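Local coordinates for sortase family protein (Streptococcus agalactiae, PDB 3O0P), which probably catalyses the covalent linking of pilin subunits into surface pili, as a class C sortase transpeptidase, at residues Asn26-Leu31 against Gln143-Thr148; Ala34-Leu39 against Thr103-Gly108; Ala97-Gly102 against Thr112-Thr117. One frame throughout, in Å; residues are numbered along the deposited sequence.

How the contacts relate
Contacts 1 and 2 draw on successive parts of helix 22-37 and settle it against two loops of the sortase domain near the surface; contact 3, whose centre lies about 4 Å from the centre of the chain, joins two strands inside the sheet and is wholly buried. The chemistry follows position: contact 1 is aliphatic and thioether packing with a water bridge beside it, contact 2 combines direct side-chain to backbone hydrogen bonds with waters, and contact 3 rests on backbone pairing. Contacts 1 and 2 meet where Met29 packs on Ile107, whereas Ser104 connects contact 2 to contact 3. Contacts 1 and 3 do not touch, their nearest atoms being about 9 Å apart.

Contact 1: residues Asn26-Leu31 against Gln143-Thr148; sequences NRRMAL and QNIKET
Met29 reaches from helix 22-37 onto the loop 143-148 and meets it with its sulfur and terminal methyl. The methyl CE lies 4.0 Å from Lys146 CB, and SD is 4.1 Å from Ile145 CG1, so the thioether lies against both neighbours at once. The chain is bent at its last two torsions (chi2 -67°, chi3 -73°), which turns CE toward the base of the lysine; the methionine runs across the lysine stem, roughly perpendicular to it, while Met29 and Ile145 pass alongside each other, running oppositely. One helix position earlier, Arg28 offers only its aliphatic part: Ile145 CD1 sits 3.8 Å from Arg28 CB and equally close to CD. The guanidinium belongs to other partners, forming a salt bridge with Glu24 and hydrogen bonds with the carbonyls of Met63 and Glu65, which probably help to keep the arginine stem beside the isoleucine. On the solvent side a water joins Asn26 OD1, to which it donates, with Lys146 NZ, from which it accepts, so the polar link between the segments is indirect.

Behind this first shell stands Asn144, whose OD1 is gripped by two backbone donors, Lys146 N at 2.8 Å and Glu147 N at 3.0 Å. Both N-H groups converge on one oxygen, and Asn144 N bonds in turn to Glu147 O at 2.9 Å, fixing the bend that presents Ile145 and Lys146 to the helix. Asn144 ND2 donates to the carbonyl of Pro106. The arrangement is an Asx turn within a wider Asx motif, closing the beta hairpin of strands 139-143 and 148-159, on which an N-terminal helix of this pilus-related sortase rests.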
# COMPACT_ATOMS: atom_id res chain seq x y z
N ASN A 26 -20.23 5.61 3.26
CA ASN A 26 -20.52 5.98 1.89
C ASN A 26 -19.98 7.34 1.53
O ASN A 26 -19.48 7.52 0.41
CB ASN A 26 -22.02 5.93 1.64
CG ASN A 26 -22.47 4.59 1.14
OD1 ASN A 26 -21.89 4.07 0.18
ND2 ASN A 26 -23.57 4.10 1.67
N ARG A 27 -20.09 8.30 2.44
CA ARG A 27 -19.61 9.65 2.18
C ARG A 27 -18.09 9.63 2.00
O ARG A 27 -17.56 10.20 1.05
CB ARG A 27 -19.98 10.55 3.34
CG ARG A 27 -19.61 12.01 3.09
CD ARG A 27 -19.75 12.88 4.33
NE ARG A 27 -18.77 12.56 5.35
CZ ARG A 27 -17.53 13.04 5.34
NH1 ARG A 27 -17.16 13.88 4.37
NH2 ARG A 27 -16.67 12.71 6.28
N ARG A 28 -17.41 8.94 2.90
CA ARG A 28 -15.96 8.87 2.85
C ARG A 28 -15.47 8.13 1.61
O ARG A 28 -14.51 8.54 0.96
CB ARG A 28 -15.43 8.20 4.12
CG ARG A 28 -15.55 9.07 5.36
CD ARG A 28 -15.30 8.21 6.57
NE ARG A 28 -15.13 8.90 7.84
CZ ARG A 28 -13.98 9.02 8.50
NH1 ARG A 28 -12.84 8.59 7.97
NH2 ARG A 28 -13.96 9.57 9.69
N MET A 29 -16.11 6.99 1.32
CA MET A 29 -15.75 6.23 0.15
C MET A 29 -16.01 7.02 -1.12
O MET A 29 -15.29 6.89 -2.10
CB MET A 29 -16.44 4.86 0.15
CG MET A 29 -16.03 3.96 1.30
SD MET A 29 -14.23 3.37 1.27
CE MET A 29 -14.39 2.19 -0.06
N ALA A 30 -17.03 7.87 -1.12
CA ALA A 30 -17.27 8.74 -2.28
C ALA A 30 -16.13 9.71 -2.46
O ALA A 30 -15.68 9.95 -3.58
CB ALA A 30 -18.56 9.51 -2.09
N LEU A 31 -15.66 10.30 -1.37
CA LEU A 31 -14.52 11.19 -1.46
C LEU A 31 -13.28 10.47 -1.96
O LEU A 31 -12.51 11.02 -2.74
CB LEU A 31 -14.25 11.88 -0.12
CG LEU A 31 -15.31 12.89 0.34
CD1 LEU A 31 -14.93 13.42 1.71
CD2 LEU A 31 -15.45 14.05 -0.61
N GLN A 143 -7.45 -4.21 4.29
CA GLN A 143 -8.69 -3.82 4.92
C GLN A 143 -8.74 -2.32 5.00
O GLN A 143 -7.81 -1.67 5.46
CB GLN A 143 -8.82 -4.44 6.30
CG GLN A 143 -10.13 -4.11 6.96
CD GLN A 143 -10.27 -4.70 8.35
OE1 GLN A 143 -9.46 -5.52 8.79
NE2 GLN A 143 -11.30 -4.25 9.07
N ASN A 144 -9.83 -1.75 4.49
CA ASN A 144 -10.09 -0.31 4.63
C ASN A 144 -11.34 -0.13 5.49
O ASN A 144 -11.85 -1.09 6.07
CB ASN A 144 -10.19 0.37 3.27
CG ASN A 144 -11.29 -0.22 2.40
OD1 ASN A 144 -12.39 -0.47 2.88
ND2 ASN A 144 -10.98 -0.47 1.12
N ILE A 145 -11.84 1.09 5.61
CA ILE A 145 -12.95 1.35 6.51
C ILE A 145 -14.20 0.59 6.10
O ILE A 145 -15.07 0.40 6.94
CB ILE A 145 -13.29 2.84 6.62
CG1 ILE A 145 -13.42 3.52 5.24
CG2 ILE A 145 -12.28 3.58 7.51
CD1 ILE A 145 -14.04 4.89 5.28
N LYS A 146 -14.33 0.22 4.83
CA LYS A 146 -15.52 -0.47 4.35
C LYS A 146 -15.41 -1.99 4.37
O LYS A 146 -16.36 -2.67 4.76
CB LYS A 146 -15.85 -0.00 2.94
CG LYS A 146 -17.09 -0.70 2.38
CD LYS A 146 -17.50 -0.23 1.01
CE LYS A 146 -18.85 -0.84 0.59
NZ LYS A 146 -19.98 -0.20 1.29
N GLU A 147 -14.29 -2.53 3.90
CA GLU A 147 -14.24 -3.97 3.62
C GLU A 147 -12.78 -4.40 3.45
O GLU A 147 -11.87 -3.59 3.44
CB GLU A 147 -15.06 -4.28 2.34
CG GLU A 147 -14.51 -3.57 1.12
CD GLU A 147 -15.51 -3.45 -0.03
OE1 GLU A 147 -16.68 -3.90 0.09
OE2 GLU A 147 -15.11 -2.85 -1.04
N THR A 148 -12.58 -5.70 3.30
CA THR A 148 -11.28 -6.25 2.99
C THR A 148 -11.27 -6.66 1.53
O THR A 148 -12.19 -7.32 1.04
CB THR A 148 -10.99 -7.48 3.86
OG1 THR A 148 -11.00 -7.08 5.23
CG2 THR A 148 -9.64 -8.03 3.55
O HOH W 1 -19.39 2.63 0.27

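Contact 2: residues Ala34-Leu39 against Thr103-Gly108; sequences AYNDSL and TSLPIG
Leu105 O receives two N-H groups: Ile107 N, at 2.8 Å, closes a tight turn upon it, and Asn36 ND2 adds a weak but nearly straight bond from the helix at 3.3 Å. The same asparagine also accepts a hydrogen bond from this leucine: Leu105 N donates to Asn36 OD1 at 2.8 Å. That donor meets the oxygen at the side, with a C=O...N angle of 119° and only a slight tilt from the carbonyl plane. Asn36 thus engages both backbone polar groups of one residue, as a neighbouring strand would, and the paired bonds should help to limit the rotation of its amide. Asn36 ND2 also lies 3.6 Å from Ile107 CG1 and donates to a water that bridges to Gly108 O.

With CG opposite the backbone nitrogen (chi1 173°), the Tyr35 side chain runs roughly perpendicular to that of Leu105, whose CD1 comes obliquely to 3.4 Å from Tyr35 CD2, a close fit. The phenol is tied in as well, for a water 2.8 Å from Tyr35 OH donates to Thr103 O at 2.7 Å. Leu39, just beyond the helix end, lays its methyl CD1 3.5 Å from Thr103 O, with CD2 near Ser104 N. A third water spans Asn36 O and Ser104 OG, whose strongest partner is His113 N in strand 112-117.

The Ile107 N to Leu105 O bond closes an inverse gamma turn around Pro106, and the turn and the asparagine share one acceptor. Mutual bonding between a side-chain amide and a loop backbone, filled out by waters and by apolar contacts of Tyr35 and Leu39, implies that the helix side chain and the waters meet part of the hydrogen-bonding needs of the loop backbone.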
# COMPACT_ATOMS: atom_id res chain seq x y z
N ALA A 34 -13.72 9.84 -5.73
CA ALA A 34 -13.49 11.07 -6.45
C ALA A 34 -12.00 11.42 -6.51
O ALA A 34 -11.51 11.86 -7.55
CB ALA A 34 -14.32 12.23 -5.85
N TYR A 35 -11.29 11.23 -5.41
CA TYR A 35 -9.85 11.45 -5.37
C TYR A 35 -9.16 10.53 -6.38
O TYR A 35 -8.34 10.97 -7.16
CB TYR A 35 -9.32 11.18 -3.95
CG TYR A 35 -7.82 11.23 -3.88
CD1 TYR A 35 -7.17 12.41 -3.54
CD2 TYR A 35 -7.04 10.11 -4.16
CE1 TYR A 35 -5.79 12.48 -3.49
CE2 TYR A 35 -5.66 10.17 -4.11
CZ TYR A 35 -5.05 11.37 -3.79
OH TYR A 35 -3.68 11.42 -3.76
N ASN A 36 -9.53 9.25 -6.40
CA ASN A 36 -8.91 8.31 -7.35
C ASN A 36 -9.19 8.69 -8.79
O ASN A 36 -8.34 8.58 -9.65
CB ASN A 36 -9.37 6.88 -7.09
CG ASN A 36 -8.61 6.21 -6.00
OD1 ASN A 36 -7.67 6.79 -5.47
ND2 ASN A 36 -8.98 4.98 -5.67
N ASP A 37 -10.41 9.14 -9.07
CA ASP A 37 -10.74 9.53 -10.43
C ASP A 37 -9.97 10.76 -10.88
O ASP A 37 -9.77 10.94 -12.08
CB ASP A 37 -12.23 9.82 -10.53
CG ASP A 37 -13.06 8.57 -10.47
OD1 ASP A 37 -12.51 7.47 -10.63
OD2 ASP A 37 -14.29 8.73 -10.28
N SER A 38 -9.58 11.63 -9.96
CA SER A 38 -8.82 12.83 -10.30
C SER A 38 -7.32 12.68 -10.03
O SER A 38 -6.59 13.66 -10.09
CB SER A 38 -9.37 14.04 -9.54
OG SER A 38 -9.23 13.86 -8.14
N LEU A 39 -6.88 11.45 -9.77
CA LEU A 39 -5.50 11.16 -9.38
C LEU A 39 -4.52 11.70 -10.39
O LEU A 39 -4.64 11.41 -11.57
CB LEU A 39 -5.30 9.64 -9.30
CG LEU A 39 -3.92 9.14 -8.86
CD1 LEU A 39 -3.77 9.25 -7.34
CD2 LEU A 39 -3.67 7.70 -9.29
N THR A 103 -0.47 7.22 -6.12
CA THR A 103 -1.12 5.98 -6.53
C THR A 103 -2.54 5.94 -5.98
O THR A 103 -2.91 6.71 -5.08
CB THR A 103 -0.33 4.73 -6.09
OG1 THR A 103 -0.47 4.48 -4.68
CG2 THR A 103 1.16 4.88 -6.47
N SER A 104 -3.36 5.07 -6.54
CA SER A 104 -4.75 5.01 -6.14
C SER A 104 -4.84 4.71 -4.65
O SER A 104 -4.05 3.93 -4.10
CB SER A 104 -5.46 3.90 -6.87
OG SER A 104 -5.28 3.97 -8.27
N LEU A 105 -5.82 5.30 -3.99
CA LEU A 105 -6.14 4.92 -2.62
C LEU A 105 -6.64 3.49 -2.62
O LEU A 105 -7.23 3.03 -3.61
CB LEU A 105 -7.23 5.82 -2.09
CG LEU A 105 -6.84 7.30 -1.95
CD1 LEU A 105 -8.04 8.11 -1.54
CD2 LEU A 105 -5.72 7.50 -0.94
N PRO A 106 -6.40 2.75 -1.52
CA PRO A 106 -6.62 1.30 -1.50
C PRO A 106 -8.07 0.90 -1.27
O PRO A 106 -8.44 0.35 -0.22
CB PRO A 106 -5.71 0.82 -0.37
CG PRO A 106 -5.67 2.00 0.55
CD PRO A 106 -5.61 3.20 -0.36
N ILE A 107 -8.89 1.18 -2.28
CA ILE A 107 -10.31 0.84 -2.22
C ILE A 107 -10.74 -0.01 -3.40
O ILE A 107 -11.90 -0.35 -3.52
CB ILE A 107 -11.19 2.12 -2.17
CG1 ILE A 107 -10.97 3.04 -3.38
CG2 ILE A 107 -10.88 2.89 -0.90
CD1 ILE A 107 -12.03 4.14 -3.49
N GLY A 108 -9.80 -0.34 -4.29
CA GLY A 108 -10.11 -1.13 -5.46
C GLY A 108 -10.94 -0.37 -6.46
O GLY A 108 -11.21 0.80 -6.29
O HOH W 2 -2.24 9.06 -3.82
O HOH W 3 -6.97 5.60 -9.46
O HOH W 4 -11.48 3.81 -6.93

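Contact 3: residues Ala97-Gly102 against Thr112-Thr117; sequences AGHLEG and THTVIT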
# COMPACT_ATOMS: atom_id res chain seq x y z
N ALA A 97 3.23 0.30 7.66
CA ALA A 97 3.24 0.46 6.21
C ALA A 97 2.71 1.83 5.84
O ALA A 97 1.92 2.43 6.58
CB ALA A 97 2.42 -0.62 5.54
N GLY A 98 3.15 2.31 4.67
CA GLY A 98 2.67 3.55 4.12
C GLY A 98 2.00 3.32 2.79
O GLY A 98 2.15 2.29 2.14
N HIS A 99 1.25 4.31 2.37
CA HIS A 99 0.65 4.35 1.05
C HIS A 99 1.41 5.36 0.21
O HIS A 99 1.76 6.46 0.68
CB HIS A 99 -0.82 4.73 1.14
CG HIS A 99 -1.41 5.07 -0.18
ND1 HIS A 99 -1.52 6.37 -0.64
CD2 HIS A 99 -1.86 4.28 -1.18
CE1 HIS A 99 -2.00 6.35 -1.87
NE2 HIS A 99 -2.21 5.09 -2.22
N LEU A 100 1.74 4.98 -1.02
CA LEU A 100 2.52 5.82 -1.89
C LEU A 100 1.66 6.90 -2.55
O LEU A 100 0.82 6.61 -3.40
CB LEU A 100 3.23 4.99 -2.93
CG LEU A 100 4.30 5.71 -3.74
CD1 LEU A 100 5.41 6.23 -2.84
CD2 LEU A 100 4.85 4.78 -4.78
N GLU A 101 1.84 8.15 -2.15
CA GLU A 101 1.03 9.23 -2.68
C GLU A 101 1.33 9.35 -4.17
O GLU A 101 2.47 9.26 -4.61
CB GLU A 101 1.31 10.53 -1.93
CG GLU A 101 0.31 11.63 -2.25
CD GLU A 101 0.59 12.93 -1.52
OE1 GLU A 101 1.59 13.01 -0.79
OE2 GLU A 101 -0.22 13.87 -1.68
N GLY A 102 0.28 9.55 -4.95
CA GLY A 102 0.38 9.47 -6.38
C GLY A 102 -0.16 8.19 -6.98
O GLY A 102 -0.28 8.10 -8.22
N THR A 112 -7.60 0.96 -11.24
CA THR A 112 -6.95 1.42 -10.03
C THR A 112 -5.67 0.63 -9.80
O THR A 112 -5.59 -0.54 -10.15
CB THR A 112 -7.86 1.33 -8.78
OG1 THR A 112 -8.16 -0.04 -8.52
CG2 THR A 112 -9.11 2.13 -8.95
N HIS A 113 -4.69 1.29 -9.20
CA HIS A 113 -3.46 0.62 -8.82
C HIS A 113 -2.93 1.29 -7.57
O HIS A 113 -2.42 2.41 -7.64
CB HIS A 113 -2.45 0.69 -9.95
CG HIS A 113 -1.24 -0.16 -9.71
ND1 HIS A 113 -0.26 -0.33 -10.65
CD2 HIS A 113 -0.87 -0.92 -8.65
CE1 HIS A 113 0.68 -1.13 -10.18
NE2 HIS A 113 0.33 -1.51 -8.96
N THR A 114 -3.12 0.63 -6.42
CA THR A 114 -2.65 1.17 -5.15
C THR A 114 -1.29 0.58 -4.84
O THR A 114 -1.04 -0.59 -5.17
CB THR A 114 -3.67 0.82 -4.04
OG1 THR A 114 -3.40 1.57 -2.86
CG2 THR A 114 -3.69 -0.65 -3.68
N VAL A 115 -0.42 1.36 -4.20
CA VAL A 115 0.90 0.88 -3.81
C VAL A 115 1.09 1.09 -2.31
O VAL A 115 0.92 2.20 -1.80
CB VAL A 115 1.99 1.60 -4.61
CG1 VAL A 115 3.36 1.10 -4.17
CG2 VAL A 115 1.80 1.39 -6.09
N ILE A 116 1.38 -0.01 -1.63
CA ILE A 116 1.61 -0.04 -0.19
C ILE A 116 3.08 -0.41 0.03
O ILE A 116 3.59 -1.32 -0.61
CB ILE A 116 0.71 -1.10 0.48
CG1 ILE A 116 -0.75 -0.83 0.13
CG2 ILE A 116 0.90 -1.13 1.98
CD1 ILE A 116 -1.26 0.57 0.48
N THR A 117 3.75 0.30 0.93
CA THR A 117 5.17 0.16 1.07
C THR A 117 5.59 0.02 2.54
O THR A 117 4.96 0.58 3.43
CB THR A 117 5.90 1.32 0.35
OG1 THR A 117 7.30 1.05 0.26
CG2 THR A 117 5.69 2.67 1.03
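This is an antiparallel strand pairing deep in the sheet of the sortase domain, where the short strand 97-99 runs beside strand 112-117, their axes approaching to 4.6 Å at 151° between the chain directions. Gly98 and Thr117 form a hydrogen-bonded pair: Gly98 N donates to Thr117 O at 2.8 Å, and Thr117 N returns a bond of 2.8 Å to Gly98 O. Next comes the non-hydrogen-bonded pair of His99 and Ile116, and pairing continues past the strand end with Leu100 N bonded to Val115 O at 3.0 Å. There Leu100 and Val115 run alongside each other in the same direction, with CB atoms 4.0 Å apart.

His99 directs its ring along the neighbouring strand, CG lying anti to the backbone nitrogen (chi1 167°). Thr114 OG1 stands in the ring plane at its edge, 3.5 Å from His99 CD2, and Ile116 CD1 also approaches that edge. Both ring nitrogens are engaged elsewhere: ND1 with Tyr60 OH, and NE2 with Ser104 O, the same carbonyl that bonds Thr114 OG1. One loop oxygen therefore holds histidine and threonine in place.

Strand 112-117 continues the sheet by pairing parallel with 174-182, while strand 97-99 pairs parallel with 80-85. This mixed strand order belongs to the eight-stranded beta barrel of the sortase fold.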